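Long-range contacts in tripeptidase (Staphylococcus aureus subsp. aureus, PDB 3RZA), which is a tripeptidase of the M20/M25/M40 family and probably hydrolyses short peptides at a metal centre that binds zinc and calcium in the crystal: residues Phe54-Asp64 against Ala74-Asn82; Tyr308-Val319 against Ser346-Ile357. All blocks are in the same frame, centred on the assembly; numbering follows the deposited sequence.

Interaction 1: residues Phe54-Asp64 against Ala74-Asn82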
loop_
_atom_site.group_PDB
_atom_site.type_symbol
_atom_site.label_atom_id
_atom_site.label_comp_id
_atom_site.label_asym_id
_atom_site.label_seq_id
_atom_site.Cartn_x
_atom_site.Cartn_y
_atom_site.Cartn_z
ATOM N N PHE A 54 -20.382 -21.119 35.511
ATOM C CA PHE A 54 -19.970 -22.542 35.532
ATOM C C PHE A 54 -19.876 -23.106 36.947
ATOM O O PHE A 54 -20.370 -24.210 37.191
ATOM C CB PHE A 54 -18.662 -22.781 34.727
ATOM C CG PHE A 54 -18.876 -22.803 33.250
ATOM C CD1 PHE A 54 -19.504 -23.895 32.649
ATOM C CD2 PHE A 54 -18.497 -21.726 32.450
ATOM C CE1 PHE A 54 -19.735 -23.924 31.271
ATOM C CE2 PHE A 54 -18.721 -21.741 31.082
ATOM C CZ PHE A 54 -19.345 -22.844 30.485
ATOM N N ILE A 55 -19.301 -22.333 37.871
ATOM C CA ILE A 55 -19.235 -22.709 39.295
ATOM C C ILE A 55 -20.633 -22.860 39.901
ATOM O O ILE A 55 -20.917 -23.871 40.533
ATOM C CB ILE A 55 -18.448 -21.692 40.153
ATOM C CG1 ILE A 55 -16.976 -21.640 39.758
ATOM C CG2 ILE A 55 -18.518 -22.072 41.656
ATOM C CD1 ILE A 55 -16.208 -20.514 40.452
ATOM N N ALA A 56 -21.504 -21.872 39.674
ATOM C CA ALA A 56 -22.909 -21.928 40.141
ATOM C C ALA A 56 -23.696 -23.169 39.637
ATOM O O ALA A 56 -24.607 -23.639 40.319
ATOM C CB ALA A 56 -23.642 -20.653 39.754
ATOM N N LEU A 57 -23.327 -23.688 38.458
ATOM C CA LEU A 57 -23.897 -24.946 37.908
ATOM C C LEU A 57 -23.252 -26.249 38.475
ATOM O O LEU A 57 -23.632 -27.337 38.050
ATOM C CB LEU A 57 -23.820 -24.937 36.357
ATOM C CG LEU A 57 -24.733 -23.922 35.641
ATOM C CD1 LEU A 57 -24.315 -23.731 34.221
ATOM C CD2 LEU A 57 -26.179 -24.370 35.695
ATOM N N GLY A 58 -22.284 -26.122 39.405
ATOM C CA GLY A 58 -21.728 -27.243 40.198
ATOM C C GLY A 58 -20.369 -27.776 39.722
ATOM O O GLY A 58 -19.979 -28.898 40.088
ATOM N N LEU A 59 -19.632 -26.979 38.938
ATOM C CA LEU A 59 -18.368 -27.423 38.319
ATOM C C LEU A 59 -17.188 -26.895 39.125
ATOM O O LEU A 59 -17.290 -25.820 39.717
ATOM C CB LEU A 59 -18.277 -26.955 36.863
ATOM C CG LEU A 59 -19.140 -27.759 35.866
ATOM C CD1 LEU A 59 -20.637 -27.415 35.978
ATOM C CD2 LEU A 59 -18.666 -27.573 34.437
ATOM N N ASP A 60 -16.098 -27.671 39.161
ATOM C CA ASP A 60 -14.809 -27.180 39.703
ATOM C C ASP A 60 -14.083 -26.462 38.569
ATOM O O ASP A 60 -13.698 -27.079 37.560
ATOM C CB ASP A 60 -13.938 -28.314 40.279
ATOM C CG ASP A 60 -12.649 -27.787 40.985
ATOM O OD1 ASP A 60 -11.634 -27.556 40.292
ATOM O OD2 ASP A 60 -12.645 -27.631 42.231
ATOM N N VAL A 61 -13.893 -25.149 38.726
ATOM C CA VAL A 61 -13.298 -24.320 37.667
ATOM C C VAL A 61 -11.854 -23.984 38.003
ATOM O O VAL A 61 -11.589 -23.475 39.071
ATOM C CB VAL A 61 -14.113 -23.034 37.456
ATOM C CG1 VAL A 61 -13.417 -22.117 36.452
ATOM C CG2 VAL A 61 -15.503 -23.398 36.964
ATOM N N LYS A 62 -10.937 -24.310 37.087
ATOM C CA LYS A 62 -9.533 -23.925 37.189
ATOM C C LYS A 62 -9.190 -23.006 36.033
ATOM O O LYS A 62 -9.792 -23.108 34.950
ATOM C CB LYS A 62 -8.601 -25.159 37.198
ATOM C CG LYS A 62 -8.899 -26.156 38.354
ATOM C CD LYS A 62 -7.662 -26.546 39.150
ATOM C CE LYS A 62 -7.967 -27.650 40.191
ATOM N NZ LYS A 62 -8.804 -27.182 41.337
ATOM N N GLU A 63 -8.229 -22.106 36.292
ATOM C CA GLU A 63 -7.717 -21.138 35.327
ATOM C C GLU A 63 -6.259 -21.472 35.078
ATOM O O GLU A 63 -5.559 -21.842 36.000
ATOM C CB GLU A 63 -7.767 -19.714 35.890
ATOM C CG GLU A 63 -9.142 -19.207 36.232
ATOM C CD GLU A 63 -9.167 -17.712 36.516
ATOM O OE1 GLU A 63 -8.610 -16.916 35.722
ATOM O OE2 GLU A 63 -9.744 -17.328 37.547
ATOM N N ASP A 64 -5.801 -21.276 33.848
ATOM C CA ASP A 64 -4.363 -21.365 33.528
ATOM C C ASP A 64 -3.735 -19.948 33.661
ATOM O O ASP A 64 -4.267 -19.114 34.413
ATOM C CB ASP A 64 -4.168 -22.050 32.150
ATOM C CG ASP A 64 -4.715 -21.247 30.985
ATOM O OD1 ASP A 64 -5.069 -20.057 31.122
ATOM O OD2 ASP A 64 -4.814 -21.837 29.916
ATOM N N ALA A 74 -7.338 -12.330 29.437
ATOM C CA ALA A 74 -7.780 -13.197 30.526
ATOM C C ALA A 74 -7.246 -14.612 30.348
ATOM O O ALA A 74 -6.771 -14.988 29.269
ATOM C CB ALA A 74 -9.342 -13.204 30.648
ATOM N N ASN A 75 -7.314 -15.379 31.433
ATOM C CA ASN A 75 -6.935 -16.793 31.426
ATOM C C ASN A 75 -8.018 -17.617 30.775
ATOM O O ASN A 75 -9.200 -17.260 30.839
ATOM C CB ASN A 75 -6.712 -17.311 32.863
ATOM C CG ASN A 75 -5.665 -16.524 33.613
ATOM O OD1 ASN A 75 -4.617 -16.191 33.065
ATOM N ND2 ASN A 75 -5.935 -16.237 34.886
ATOM N N ASN A 76 -7.630 -18.761 30.215
ATOM C CA ASN A 76 -8.603 -19.785 29.806
ATOM C C ASN A 76 -9.227 -20.391 31.062
ATOM O O ASN A 76 -8.609 -20.364 32.115
ATOM C CB ASN A 76 -7.959 -20.911 28.998
ATOM C CG ASN A 76 -7.193 -20.421 27.786
ATOM O OD1 ASN A 76 -7.758 -19.821 26.880
ATOM N ND2 ASN A 76 -5.904 -20.719 27.747
ATOM N N LEU A 77 -10.449 -20.914 30.937
ATOM C CA LEU A 77 -11.151 -21.616 32.032
ATOM C C LEU A 77 -11.281 -23.086 31.645
ATOM O O LEU A 77 -11.665 -23.377 30.517
ATOM C CB LEU A 77 -12.541 -21.029 32.230
ATOM C CG LEU A 77 -12.648 -19.546 32.562
ATOM C CD1 LEU A 77 -14.081 -19.052 32.485
ATOM C CD2 LEU A 77 -12.058 -19.281 33.943
ATOM N N VAL A 78 -10.902 -23.990 32.546
ATOM C CA VAL A 78 -11.153 -25.426 32.411
ATOM C C VAL A 78 -12.087 -25.831 33.574
ATOM O O VAL A 78 -11.680 -25.787 34.728
ATOM C CB VAL A 78 -9.829 -26.238 32.451
ATOM C CG1 VAL A 78 -10.104 -27.755 32.337
ATOM C CG2 VAL A 78 -8.869 -25.769 31.334
ATOM N N CYS A 79 -13.334 -26.176 33.241
ATOM C CA CYS A 79 -14.403 -26.419 34.228
ATOM C C CYS A 79 -14.790 -27.877 34.168
ATOM O O CYS A 79 -15.210 -28.347 33.121
ATOM C CB CYS A 79 -15.622 -25.540 33.948
ATOM S SG CYS A 79 -15.221 -23.884 33.393
ATOM N N THR A 80 -14.644 -28.584 35.286
ATOM C CA THR A 80 -14.776 -30.033 35.318
ATOM C C THR A 80 -16.004 -30.429 36.129
ATOM O O THR A 80 -16.251 -29.892 37.231
ATOM C CB THR A 80 -13.522 -30.703 35.913
ATOM O OG1 THR A 80 -12.380 -30.376 35.104
ATOM C CG2 THR A 80 -13.685 -32.226 35.971
HETATM N N MSE A 81 -16.743 -31.386 35.574
HETATM C CA MSE A 81 -17.948 -31.926 36.142
HETATM C C MSE A 81 -17.629 -33.386 36.391
HETATM O O MSE A 81 -17.368 -34.091 35.437
HETATM C CB MSE A 81 -19.081 -31.763 35.107
HETATM C CG MSE A 81 -20.233 -32.644 35.302
HETATM SE SE MSE A 81 -21.793 -32.097 34.289
HETATM C CE MSE A 81 -22.748 -31.317 35.809
ATOM N N ASN A 82 -17.623 -33.837 37.652
ATOM C CA ASN A 82 -17.303 -35.247 37.965
ATOM C C ASN A 82 -18.350 -36.226 37.448
ATOM O O ASN A 82 -19.508 -35.874 37.317
ATOM C CB ASN A 82 -17.130 -35.466 39.483
ATOM C CG ASN A 82 -15.832 -34.848 40.038
ATOM O OD1 ASN A 82 -14.931 -34.460 39.293
ATOM N ND2 ASN A 82 -15.737 -34.788 41.363
#

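Interaction 2: residues Tyr308-Val319 against Ser346-Ile357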
loop_
_atom_site.group_PDB
_atom_site.type_symbol
_atom_site.label_atom_id
_atom_site.label_comp_id
_atom_site.label_asym_id
_atom_site.label_seq_id
_atom_site.Cartn_x
_atom_site.Cartn_y
_atom_site.Cartn_z
ATOM N N TYR A 308 -1.529 -22.889 12.247
ATOM C CA TYR A 308 -2.022 -24.055 12.989
ATOM C C TYR A 308 -1.778 -25.331 12.193
ATOM O O TYR A 308 -1.680 -25.271 10.972
ATOM C CB TYR A 308 -3.527 -23.901 13.329
ATOM C CG TYR A 308 -4.378 -23.431 12.168
ATOM C CD1 TYR A 308 -4.843 -24.328 11.220
ATOM C CD2 TYR A 308 -4.728 -22.100 12.033
ATOM C CE1 TYR A 308 -5.615 -23.910 10.138
ATOM C CE2 TYR A 308 -5.529 -21.665 10.945
ATOM C CZ TYR A 308 -5.958 -22.595 10.010
ATOM O OH TYR A 308 -6.691 -22.239 8.921
ATOM N N PRO A 309 -1.664 -26.488 12.877
ATOM C CA PRO A 309 -1.491 -27.745 12.151
ATOM C C PRO A 309 -2.823 -28.402 11.777
ATOM O O PRO A 309 -3.805 -28.273 12.509
ATOM C CB PRO A 309 -0.706 -28.614 13.134
ATOM C CG PRO A 309 -1.154 -28.137 14.496
ATOM C CD PRO A 309 -1.586 -26.689 14.340
ATOM N N GLY A 310 -2.820 -29.121 10.655
ATOM C CA GLY A 310 -3.976 -29.872 10.194
ATOM C C GLY A 310 -4.170 -31.171 10.930
ATOM O O GLY A 310 -3.290 -31.619 11.643
ATOM N N PHE A 311 -5.365 -31.730 10.801
ATOM C CA PHE A 311 -5.691 -33.045 11.335
ATOM C C PHE A 311 -6.758 -33.716 10.459
ATOM O O PHE A 311 -7.371 -33.088 9.578
ATOM C CB PHE A 311 -6.160 -32.944 12.798
ATOM C CG PHE A 311 -7.509 -32.285 12.967
ATOM C CD1 PHE A 311 -7.622 -30.903 13.035
ATOM C CD2 PHE A 311 -8.679 -33.051 13.050
ATOM C CE1 PHE A 311 -8.867 -30.294 13.177
ATOM C CE2 PHE A 311 -9.928 -32.447 13.175
ATOM C CZ PHE A 311 -10.019 -31.070 13.247
ATOM N N LYS A 312 -6.922 -35.007 10.676
ATOM C CA LYS A 312 -7.982 -35.789 10.060
ATOM C C LYS A 312 -8.242 -36.918 11.028
ATOM O O LYS A 312 -7.333 -37.702 11.306
ATOM C CB LYS A 312 -7.531 -36.326 8.692
ATOM C CG LYS A 312 -8.552 -37.268 7.931
ATOM C CD LYS A 312 -9.855 -36.563 7.554
ATOM C CE LYS A 312 -10.864 -37.529 6.909
ATOM N NZ LYS A 312 -11.587 -38.462 7.910
ATOM N N ILE A 313 -9.441 -36.959 11.601
ATOM C CA ILE A 313 -9.838 -38.052 12.478
ATOM C C ILE A 313 -10.495 -39.143 11.611
ATOM O O ILE A 313 -11.351 -38.858 10.758
ATOM C CB ILE A 313 -10.791 -37.587 13.590
ATOM C CG1 ILE A 313 -10.215 -36.373 14.355
ATOM C CG2 ILE A 313 -11.066 -38.733 14.538
ATOM C CD1 ILE A 313 -8.830 -36.563 14.913
ATOM N N ASN A 314 -10.043 -40.375 11.799
ATOM C CA ASN A 314 -10.596 -41.534 11.116
ATOM C C ASN A 314 -12.119 -41.609 11.365
ATOM O O ASN A 314 -12.576 -41.454 12.496
ATOM C CB ASN A 314 -9.863 -42.792 11.616
ATOM C CG ASN A 314 -10.294 -44.056 10.920
ATOM O OD1 ASN A 314 -11.476 -44.433 10.928
ATOM N ND2 ASN A 314 -9.324 -44.770 10.382
ATOM N N ASP A 315 -12.885 -41.864 10.307
ATOM C CA ASP A 315 -14.359 -41.820 10.382
ATOM C C ASP A 315 -15.007 -42.921 11.243
ATOM O O ASP A 315 -16.178 -42.790 11.586
ATOM C CB ASP A 315 -14.978 -41.856 8.977
ATOM C CG ASP A 315 -14.652 -40.609 8.162
ATOM O OD1 ASP A 315 -15.481 -39.654 8.164
ATOM O OD2 ASP A 315 -13.552 -40.583 7.547
ATOM N N ASN A 316 -14.250 -43.981 11.581
ATOM C CA ASN A 316 -14.715 -45.047 12.484
ATOM C C ASN A 316 -14.423 -44.807 13.972
ATOM O O ASN A 316 -14.806 -45.635 14.804
ATOM C CB ASN A 316 -14.108 -46.392 12.060
ATOM C CG ASN A 316 -14.312 -46.679 10.594
ATOM O OD1 ASN A 316 -13.349 -46.819 9.846
ATOM N ND2 ASN A 316 -15.572 -46.699 10.159
ATOM N N GLU A 317 -13.753 -43.694 14.304
ATOM C CA GLU A 317 -13.437 -43.359 15.689
ATOM C C GLU A 317 -14.691 -43.038 16.465
ATOM O O GLU A 317 -15.633 -42.474 15.898
ATOM C CB GLU A 317 -12.505 -42.146 15.781
ATOM C CG GLU A 317 -11.055 -42.457 15.469
ATOM C CD GLU A 317 -10.332 -43.186 16.606
ATOM O OE1 GLU A 317 -10.289 -42.666 17.753
ATOM O OE2 GLU A 317 -9.787 -44.269 16.332
ATOM N N ALA A 318 -14.695 -43.433 17.751
ATOM C CA ALA A 318 -15.806 -43.178 18.687
ATOM C C ALA A 318 -16.306 -41.741 18.657
ATOM O O ALA A 318 -17.516 -41.506 18.625
ATOM C CB ALA A 318 -15.388 -43.543 20.127
ATOM N N VAL A 319 -15.366 -40.787 18.667
ATOM C CA VAL A 319 -15.710 -39.361 18.655
ATOM C C VAL A 319 -16.554 -38.929 17.437
ATOM O O VAL A 319 -17.462 -38.099 17.578
ATOM C CB VAL A 319 -14.444 -38.453 18.809
ATOM C CG1 VAL A 319 -13.485 -38.583 17.607
ATOM C CG2 VAL A 319 -14.849 -37.013 19.038
ATOM N N SER A 346 -8.045 -27.656 16.360
ATOM C CA SER A 346 -6.775 -27.864 15.644
ATOM C C SER A 346 -5.592 -27.930 16.605
ATOM O O SER A 346 -4.654 -28.685 16.366
ATOM C CB SER A 346 -6.511 -26.746 14.619
ATOM O OG SER A 346 -7.586 -26.557 13.696
ATOM N N ILE A 347 -5.638 -27.131 17.681
ATOM C CA ILE A 347 -4.596 -27.142 18.693
ATOM C C ILE A 347 -4.767 -28.303 19.658
ATOM O O ILE A 347 -3.777 -28.969 20.002
ATOM C CB ILE A 347 -4.537 -25.818 19.475
ATOM C CG1 ILE A 347 -4.306 -24.627 18.531
ATOM C CG2 ILE A 347 -3.422 -25.867 20.532
ATOM C CD1 ILE A 347 -3.088 -24.778 17.540
ATOM N N ILE A 348 -6.001 -28.565 20.077
ATOM C CA ILE A 348 -6.268 -29.564 21.119
ATOM C C ILE A 348 -5.925 -30.971 20.623
ATOM O O ILE A 348 -5.365 -31.761 21.378
ATOM C CB ILE A 348 -7.759 -29.527 21.619
ATOM C CG1 ILE A 348 -8.106 -28.152 22.241
ATOM C CG2 ILE A 348 -8.058 -30.719 22.602
ATOM C CD1 ILE A 348 -8.051 -28.089 23.712
ATOM N N ASN A 349 -6.231 -31.257 19.348
ATOM C CA ASN A 349 -5.743 -32.484 18.682
ATOM C C ASN A 349 -4.237 -32.739 18.837
ATOM O O ASN A 349 -3.847 -33.885 19.016
ATOM C CB ASN A 349 -6.132 -32.532 17.173
ATOM C CG ASN A 349 -7.537 -33.123 16.931
ATOM O OD1 ASN A 349 -7.799 -34.267 17.276
ATOM N ND2 ASN A 349 -8.436 -32.329 16.331
ATOM N N THR A 350 -3.408 -31.682 18.827
ATOM C CA THR A 350 -1.934 -31.835 19.051
ATOM C C THR A 350 -1.537 -32.300 20.471
ATOM O O THR A 350 -0.424 -32.773 20.669
ATOM C CB THR A 350 -1.102 -30.549 18.713
ATOM O OG1 THR A 350 -1.186 -29.600 19.790
ATOM C CG2 THR A 350 -1.554 -29.910 17.385
ATOM N N PHE A 351 -2.449 -32.173 21.436
ATOM C CA PHE A 351 -2.294 -32.784 22.771
ATOM C C PHE A 351 -2.628 -34.294 22.804
ATOM O O PHE A 351 -2.528 -34.902 23.857
ATOM C CB PHE A 351 -3.177 -32.069 23.839
ATOM C CG PHE A 351 -3.076 -30.552 23.854
ATOM C CD1 PHE A 351 -1.908 -29.870 23.462
ATOM C CD2 PHE A 351 -4.156 -29.799 24.328
ATOM C CE1 PHE A 351 -1.853 -28.454 23.507
ATOM C CE2 PHE A 351 -4.107 -28.386 24.375
ATOM C CZ PHE A 351 -2.961 -27.719 23.961
ATOM N N GLY A 352 -3.060 -34.884 21.686
ATOM C CA GLY A 352 -3.433 -36.307 21.638
ATOM C C GLY A 352 -4.855 -36.638 22.075
ATOM O O GLY A 352 -5.152 -37.794 22.307
ATOM N N ILE A 353 -5.727 -35.625 22.194
ATOM C CA ILE A 353 -7.142 -35.826 22.522
ATOM C C ILE A 353 -7.936 -35.683 21.207
ATOM O O ILE A 353 -8.072 -34.546 20.724
ATOM C CB ILE A 353 -7.652 -34.757 23.570
ATOM C CG1 ILE A 353 -6.838 -34.806 24.878
ATOM C CG2 ILE A 353 -9.118 -34.974 23.872
ATOM C CD1 ILE A 353 -7.200 -33.702 25.872
ATOM N N PRO A 354 -8.412 -36.821 20.597
ATOM C CA PRO A 354 -9.207 -36.769 19.366
ATOM C C PRO A 354 -10.367 -35.787 19.442
ATOM O O PRO A 354 -11.222 -35.917 20.308
ATOM C CB PRO A 354 -9.738 -38.204 19.231
ATOM C CG PRO A 354 -8.700 -39.034 19.838
ATOM C CD PRO A 354 -8.041 -38.219 20.907
ATOM N N SER A 355 -10.348 -34.790 18.568
ATOM C CA SER A 355 -11.311 -33.702 18.616
ATOM C C SER A 355 -11.868 -33.433 17.228
ATOM O O SER A 355 -11.121 -33.394 16.264
ATOM C CB SER A 355 -10.667 -32.451 19.185
ATOM O OG SER A 355 -10.103 -32.710 20.465
ATOM N N VAL A 356 -13.187 -33.267 17.151
ATOM C CA VAL A 356 -13.894 -32.888 15.925
ATOM C C VAL A 356 -14.727 -31.651 16.263
ATOM O O VAL A 356 -14.904 -31.320 17.446
ATOM C CB VAL A 356 -14.781 -34.073 15.400
ATOM C CG1 VAL A 356 -13.914 -35.339 15.234
ATOM C CG2 VAL A 356 -15.935 -34.336 16.313
ATOM N N ILE A 357 -15.226 -30.973 15.233
ATOM C CA ILE A 357 -15.781 -29.640 15.372
ATOM C C ILE A 357 -17.246 -29.718 14.936
ATOM O O ILE A 357 -17.531 -30.131 13.809
ATOM C CB ILE A 357 -15.018 -28.560 14.519
ATOM C CG1 ILE A 357 -13.520 -28.883 14.372
ATOM C CG2 ILE A 357 -15.184 -27.157 15.128
ATOM C CD1 ILE A 357 -12.759 -28.955 15.739
HETATM O O HOH W 1 -6.272 -27.644 11.601
HETATM O O HOH W 2 -4.101 -30.716 14.771
#

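Interaction 1: residues Phe54-Asp64 against Ala74-Asn82
With CG wedged between the backbone N and the carbonyl carbon (chi1 66°), Asp-64 turns its carboxylate onto Asn-76, whose CG stands anti to the carbonyl carbon (chi1 -55°). Asp-64 OD2 takes Asn-76 ND2 on its syn lone pair at 2.7 Å, nearly straight, while OD1 is met by Asn-76 N at 3.0 Å from above the carboxylate. Asn-76 ND2 also bonds Gly-168 O, its OD1 takes Val-160 N, and Asp-64 OD1 takes Ala-66 N, bonds that would hold both flat groups in place. Asn-75 ND2 reaches Glu-63 OE1 (2.9 Å) from above the carboxylate plane; Glu-63 has its salt bridge with Lys-51.

On the face shared with Glu-63 and Leu-77, Val-61 CG2 touches Cys-79 SG at 3.6 Å. The same sulfur lies obliquely to the Phe-54 ring, 4.3 Å from its centroid, and Leu-59 CD2 packs on Cys-79 CB (3.7 Å). Four backbone hydrogen bonds pair Asp-60 with Thr-80 and Lys-62 with Val-78. The Schellman motif at Gly-58 ends helix 46-56 and turns the chain into strand 60-63, which pairs with 77-81 as an antiparallel beta hairpin whose long connection contributes Ala-67, His-69 and Leu-72 to a calcium site.

Interaction 2: residues Tyr308-Val319 against Ser346-Ile357
Polar-aromatic contact centres on Phe-311, whose ring is laid against Asn-349. Its CG sits between the backbone N and the carbonyl carbon (chi1 69°), and Asn-349 ND2 lies over the ring centre, 3.3 Å above the plane, with ring and amide planes 32° apart. Ser-346 OG comes to the edge of the same ring, in its plane.

The amide is held by hydrogen bonds within 346-357: Asn-349 ND2 gives a proton to Ser-355 O (2.9 Å, 166°), and Asn-349 OD1 accepts from Ser-355 N (2.9 Å). This two-bond grip fixes the rotation of the amide and ties Asn-349 back to the start of strand 355-359. Ile-313 CD1 lies against Asn-349 OD1. Strand 355-359 pairs in parallel with 181-184 and antiparallel with 194-209, which also pairs with 299-312; the contact thus lies where a helix-to-strand connection of the large mixed sheet meets the strand leaving it for helix 318-329.

Apolar contacts flank the ring. The side chains of Ile-313 and Val-356 cross obliquely, CG1 to CG1 at 3.9 Å. Val-319 and Val-356 meet tip to tip, CG2 to CG2 at 4.0 Å, while Val-319 CG1 packs on Pro-354 CB. Past Phe-311, Pro-309 CG presses on Thr-350 CG2 at 3.4 Å, tighter than usual van der Waals contact, and Pro-309 CD rests on Ile-347 CD1.

No direct hydrogen bond joins the segments; water does so instead. Water 1 donates to Pro-309 O (2.7 Å) and accepts from Ser-346 OG, whose oxygen also receives Ser-343 N.

How the interactions relate
The two contacts follow one another along the chain: interaction 1 closes before interaction 2 opens. Their centres are 23 Å apart and their nearest atoms about 8 Å, so they do not touch, yet both belong to one mixed sheet. Interaction 1 pairs the two strands of a hairpin, which 77-81 attaches to the sheet through 154-159; then come 93-98, 181-184 and 355-359, one of the two strands of interaction 2. The zinc ion is nearer to interaction 2: about 8 Å from the side chain of Ile-357, against about 13 Å from that of Asn-76. Of its ligands, His-98 ends strand 93-98, between the two contacts in the sheet, and Asp-186 follows soon after 181-184.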